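Local coordinates for mandalate racemase/muconate lactonizing enzyme (Unidentified, PDB 4E4U), which probably acts as an enolase-superfamily enzyme that abstracts the proton alpha to a carboxylate, although its substrate and reaction are not established, at residues A[215-220]-A[234-239]; A[242-247]-A[255-260]. One frame throughout, in Å; residues are numbered along the deposited sequence. Where two conformers were deposited one is given.

Interaction 1: residues A[215-220]-A[234-239]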
loop_
_atom_site.group_PDB
_atom_site.type_symbol
_atom_site.label_atom_id
_atom_site.label_comp_id
_atom_site.label_asym_id
_atom_site.label_seq_id
_atom_site.Cartn_x
_atom_site.Cartn_y
_atom_site.Cartn_z
ATOM N N SER A 215 8.996 12.869 -16.131
ATOM C CA SER A 215 10.406 12.503 -16.228
ATOM C C SER A 215 11.278 13.724 -16.555
ATOM O O SER A 215 12.427 13.830 -16.097
ATOM C CB SER A 215 10.617 11.380 -17.248
ATOM O OG SER A 215 10.404 11.847 -18.567
ATOM N N SER A 216 10.725 14.650 -17.331
ATOM C CA SER A 216 11.418 15.887 -17.679
ATOM C C SER A 216 11.446 16.848 -16.500
ATOM O O SER A 216 12.477 17.466 -16.214
ATOM C CB SER A 216 10.757 16.533 -18.897
ATOM O OG SER A 216 11.375 17.759 -19.248
ATOM N N ALA A 217 10.317 16.970 -15.803
ATOM C CA ALA A 217 10.257 17.794 -14.597
ATOM C C ALA A 217 11.278 17.347 -13.557
ATOM O O ALA A 217 11.888 18.171 -12.879
ATOM C CB ALA A 217 8.857 17.795 -14.011
ATOM N N ILE A 218 11.466 16.040 -13.424
ATOM C CA ILE A 218 12.455 15.515 -12.488
ATOM C C ILE A 218 13.887 15.870 -12.911
ATOM O O ILE A 218 14.703 16.301 -12.077
ATOM C CB ILE A 218 12.255 13.993 -12.275
ATOM C CG1 ILE A 218 10.960 13.770 -11.487
ATOM C CG2 ILE A 218 13.453 13.361 -11.560
ATOM C CD1 ILE A 218 10.472 12.338 -11.521
ATOM N N ARG A 219 14.199 15.722 -14.199
ATOM C CA ARG A 219 15.501 16.154 -14.718
ATOM C C ARG A 219 15.747 17.631 -14.412
ATOM O O ARG A 219 16.835 18.016 -13.979
ATOM C CB ARG A 219 15.618 15.900 -16.226
ATOM C CG ARG A 219 15.839 14.440 -16.586
ATOM C CD ARG A 219 15.894 14.248 -18.086
ATOM N NE ARG A 219 17.034 14.922 -18.707
ATOM C CZ ARG A 219 17.126 15.184 -20.006
ATOM N NH1 ARG A 219 16.142 14.841 -20.831
ATOM N NH2 ARG A 219 18.202 15.793 -20.484
ATOM N N LEU A 220 14.719 18.454 -14.607
ATOM C CA LEU A 220 14.844 19.885 -14.350
ATOM C C LEU A 220 15.038 20.155 -12.860
ATOM O O LEU A 220 15.909 20.929 -12.469
ATOM C CB LEU A 220 13.622 20.638 -14.879
ATOM C CG LEU A 220 13.598 22.140 -14.568
ATOM C CD1 LEU A 220 14.862 22.844 -15.066
ATOM C CD2 LEU A 220 12.341 22.782 -15.162
ATOM N N GLU A 234 3.519 23.959 -10.922
ATOM C CA GLU A 234 2.893 23.212 -12.023
ATOM C C GLU A 234 3.902 22.456 -12.889
ATOM O O GLU A 234 4.050 22.747 -14.081
ATOM C CB GLU A 234 2.084 24.155 -12.919
ATOM C CG GLU A 234 0.837 24.745 -12.288
ATOM C CD GLU A 234 -0.214 25.038 -13.336
ATOM O OE1 GLU A 234 0.083 25.804 -14.275
ATOM O OE2 GLU A 234 -1.319 24.469 -13.260
ATOM N N PRO A 235 4.611 21.486 -12.300
ATOM C CA PRO A 235 5.659 20.841 -13.101
ATOM C C PRO A 235 5.107 20.025 -14.264
ATOM O O PRO A 235 5.818 19.836 -15.244
ATOM C CB PRO A 235 6.377 19.937 -12.087
ATOM C CG PRO A 235 5.414 19.805 -10.932
ATOM C CD PRO A 235 4.661 21.089 -10.883
ATOM N N VAL A 236 3.860 19.577 -14.162
ATOM C CA VAL A 236 3.225 18.774 -15.196
ATOM C C VAL A 236 1.802 19.304 -15.385
ATOM O O VAL A 236 1.308 20.062 -14.546
ATOM C CB VAL A 236 3.186 17.273 -14.809
ATOM C CG1 VAL A 236 4.596 16.738 -14.571
ATOM C CG2 VAL A 236 2.304 17.052 -13.591
ATOM N N PRO A 237 1.133 18.913 -16.483
ATOM C CA PRO A 237 -0.241 19.386 -16.665
ATOM C C PRO A 237 -1.167 18.914 -15.548
ATOM O O PRO A 237 -0.954 17.841 -14.967
ATOM C CB PRO A 237 -0.653 18.747 -17.994
ATOM C CG PRO A 237 0.636 18.575 -18.734
ATOM C CD PRO A 237 1.625 18.183 -17.667
ATOM N N PRO A 238 -2.216 19.692 -15.266
ATOM C CA PRO A 238 -3.163 19.348 -14.201
ATOM C C PRO A 238 -4.002 18.136 -14.588
ATOM O O PRO A 238 -4.053 17.757 -15.766
ATOM C CB PRO A 238 -4.054 20.593 -14.118
ATOM C CG PRO A 238 -3.993 21.189 -15.504
ATOM C CD PRO A 238 -2.587 20.934 -15.969
ATOM N N GLY A 239 -4.659 17.527 -13.605
ATOM C CA GLY A 239 -5.584 16.441 -13.894
ATOM C C GLY A 239 -5.052 15.039 -13.691
ATOM O O GLY A 239 -5.746 14.068 -13.983
#
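Between A217 and the P235-V236 corner, two conformations set the meeting: P235 has backbone angles of the helical region (psi -24°), with its CB directed at the helix, and V236 has CG1 anti to its own carbonyl carbon, chi1 -59°, which puts that methyl beside its backbone N and on the A217 flank. The setting is the enolase-type (beta/alpha)-barrel: helix 214-224 packs on the outside, and residues 234-239 form the loop that leaves the C-terminal end of strand 231-233 and leads to helix 241-249. A217 CB stands 3.8 Å from P235 CB, an alkyl contact at the side of the ring rather than at its tip. V236 CG1 adds a looser approach, 4.4 Å from A217 CB. A methyl is all that the helix offers here, and the backbones come close accordingly, A217 CA lying 5.7 Å from P235 CA. Within the helix, L220 N bonds to S216 O at 2.9 Å. Beyond the pair, P235 also packs on I244 and V247 of helix 241-249 and on I255, so P235 touches both helices and the strand. V236 continues outward to Y303 of a second subunit, and R219, two residues on from A217 in the same helix, forms salt bridges with D203 and D228 of that subunit. Besides its ring, P235 also brings its carbonyl O to 3.9 Å from A217 CB.

Interaction 2: residues A[242-247]-A[255-260]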
loop_
_atom_site.group_PDB
_atom_site.type_symbol
_atom_site.label_atom_id
_atom_site.label_comp_id
_atom_site.label_asym_id
_atom_site.label_seq_id
_atom_site.Cartn_x
_atom_site.Cartn_y
_atom_site.Cartn_z
ATOM N N GLU A 242 -1.156 11.436 -9.569
ATOM C CA GLU A 242 -0.038 10.526 -9.375
ATOM C C GLU A 242 1.208 11.030 -10.102
ATOM O O GLU A 242 2.326 10.905 -9.597
ATOM C CB GLU A 242 -0.426 9.120 -9.828
ATOM C CG GLU A 242 -1.451 8.438 -8.888
ATOM C CD GLU A 242 -2.813 9.146 -8.819
ATOM O OE1 GLU A 242 -3.272 9.685 -9.854
ATOM O OE2 GLU A 242 -3.436 9.171 -7.728
ATOM N N ALA A 243 1.014 11.644 -11.264
ATOM C CA ALA A 243 2.130 12.148 -12.053
ATOM C C ALA A 243 2.815 13.316 -11.360
ATOM O O ALA A 243 4.040 13.367 -11.288
ATOM C CB ALA A 243 1.656 12.547 -13.434
ATOM N N ILE A 244 2.039 14.254 -10.829
ATOM C CA ILE A 244 2.656 15.371 -10.132
ATOM C C ILE A 244 3.299 14.901 -8.818
ATOM O O ILE A 244 4.377 15.377 -8.439
ATOM C CB ILE A 244 1.676 16.555 -9.959
ATOM C CG1 ILE A 244 2.420 17.813 -9.510
ATOM C CG2 ILE A 244 0.533 16.223 -9.003
ATOM C CD1 ILE A 244 1.572 19.057 -9.601
ATOM N N ALA A 245 2.691 13.916 -8.161
ATOM C CA ALA A 245 3.290 13.348 -6.950
ATOM C C ALA A 245 4.626 12.658 -7.229
ATOM O O ALA A 245 5.511 12.651 -6.375
ATOM C CB ALA A 245 2.335 12.394 -6.260
ATOM N N GLN A 246 4.767 12.074 -8.412
ATOM C CA GLN A 246 6.036 11.469 -8.795
ATOM C C GLN A 246 7.160 12.504 -8.802
ATOM O O GLN A 246 8.286 12.218 -8.383
ATOM C CB GLN A 246 5.913 10.788 -10.152
ATOM C CG GLN A 246 5.355 9.377 -10.050
ATOM C CD GLN A 246 6.196 8.482 -9.156
ATOM O OE1 GLN A 246 7.420 8.430 -9.285
ATOM N NE2 GLN A 246 5.540 7.784 -8.228
ATOM N N VAL A 247 6.855 13.712 -9.266
ATOM C CA VAL A 247 7.841 14.789 -9.264
ATOM C C VAL A 247 8.191 15.146 -7.813
ATOM O O VAL A 247 9.367 15.224 -7.439
ATOM C CB VAL A 247 7.371 16.030 -10.045
ATOM C CG1 VAL A 247 8.461 17.090 -10.050
ATOM C CG2 VAL A 247 6.997 15.654 -11.467
ATOM N N ILE A 255 6.753 21.383 -4.235
ATOM C CA ILE A 255 5.889 21.508 -5.403
ATOM C C ILE A 255 4.683 22.370 -5.064
ATOM O O ILE A 255 4.003 22.146 -4.055
ATOM C CB ILE A 255 5.414 20.138 -5.933
ATOM C CG1 ILE A 255 6.620 19.239 -6.252
ATOM C CG2 ILE A 255 4.509 20.318 -7.151
ATOM C CD1 ILE A 255 7.684 19.876 -7.140
ATOM N N ALA A 256 4.448 23.382 -5.897
ATOM C CA ALA A 256 3.279 24.246 -5.774
ATOM C C ALA A 256 2.399 24.039 -6.988
ATOM O O ALA A 256 2.888 23.972 -8.114
ATOM C CB ALA A 256 3.699 25.715 -5.681
ATOM N N THR A 257 1.096 23.952 -6.772
ATOM C CA THR A 257 0.183 23.874 -7.896
ATOM C C THR A 257 -1.220 24.258 -7.475
ATOM O O THR A 257 -1.507 24.383 -6.285
ATOM C CB THR A 257 0.191 22.467 -8.531
ATOM O OG1 THR A 257 -0.290 22.561 -9.871
ATOM C CG2 THR A 257 -0.652 21.481 -7.713
ATOM N N GLY A 258 -2.108 24.427 -8.446
ATOM C CA GLY A 258 -3.513 24.570 -8.123
ATOM C C GLY A 258 -4.296 25.600 -8.892
ATOM O O GLY A 258 -5.524 25.632 -8.780
ATOM N N GLU A 259 -3.627 26.446 -9.672
ATOM C CA GLU A 259 -4.359 27.522 -10.342
ATOM C C GLU A 259 -5.338 27.009 -11.391
ATOM O O GLU A 259 -6.247 27.733 -11.792
ATOM C CB GLU A 259 -3.416 28.530 -10.978
ATOM C CG GLU A 259 -2.790 28.067 -12.268
ATOM C CD GLU A 259 -1.633 28.947 -12.662
ATOM O OE1 GLU A 259 -1.750 29.687 -13.660
ATOM O OE2 GLU A 259 -0.605 28.906 -11.950
ATOM N N ARG A 260 -5.161 25.760 -11.827
ATOM C CA ARG A 260 -6.066 25.160 -12.805
ATOM C C ARG A 260 -6.949 24.078 -12.201
ATOM O O ARG A 260 -7.610 23.340 -12.933
ATOM C CB ARG A 260 -5.285 24.619 -14.002
ATOM C CG ARG A 260 -4.696 25.726 -14.846
ATOM C CD ARG A 260 -4.014 25.183 -16.060
ATOM N NE ARG A 260 -2.644 24.772 -15.794
ATOM C CZ ARG A 260 -1.870 24.161 -16.681
ATOM N NH1 ARG A 260 -2.370 23.781 -17.859
ATOM N NH2 ARG A 260 -0.605 23.904 -16.379
#
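I244 and V247, one turn apart on helix 241-249, meet I255 and T257 on strand 255-257. The side chain of I244 is fully extended (chi1 -168°, chi2 168°), and its terminal CD1 meets T257 tip to tip, 3.8 Å from T257 CG2. On the way it slides past I255 in the opposite sense, with I244 CG1 4.0 Å from I255 CG2. I255 instead turns its longer branch back (chi2 -51°); the I255 and V247 side chains cross at about a right angle, with I255 CD1 4.1 Å from V247 CG1. The helix and strand segments run nearly antiparallel, at 149° with axes 9.8 Å apart, as expected for the helix and second strand of a beta-alpha-beta crossover in a TIM-type barrel. Farther out, F232 on the preceding strand touches V247 and I255, and L270 of helix 263-272 touches I244 and T257. The strand itself is fixed by backbone bonds to its neighbours, I255 to S277 and A256 to F232. The contacts are between carbon branches, with the T257 hydroxyl OG1 also at van der Waals distance, 4.0 Å from I244 CD1, so helix and strand are held by apolar packing, with directional bonding left to the sheet.

How the interactions relate
From the N terminus, the chain passes along helix 214-224, through strand 231-233 and into the loop 234-239, where interaction 1 closes over 13 intervening residues. It then enters helix 241-249, and interaction 2 closes over seven more when strand 255-257 returns beside strand 231-233. The two are in series, neither nested nor crossed, with centres about 8 Å apart. E234 joins them directly: its OE2 makes a salt bridge of 2.9 Å to R260 NE in the loop after strand 255-257, and its N probably bonds to A256 O on the strand. Together they tie helix 214-224 to the loop after strand 231-233, and helix 241-249 to strand 255-257, and both contact the third subunit.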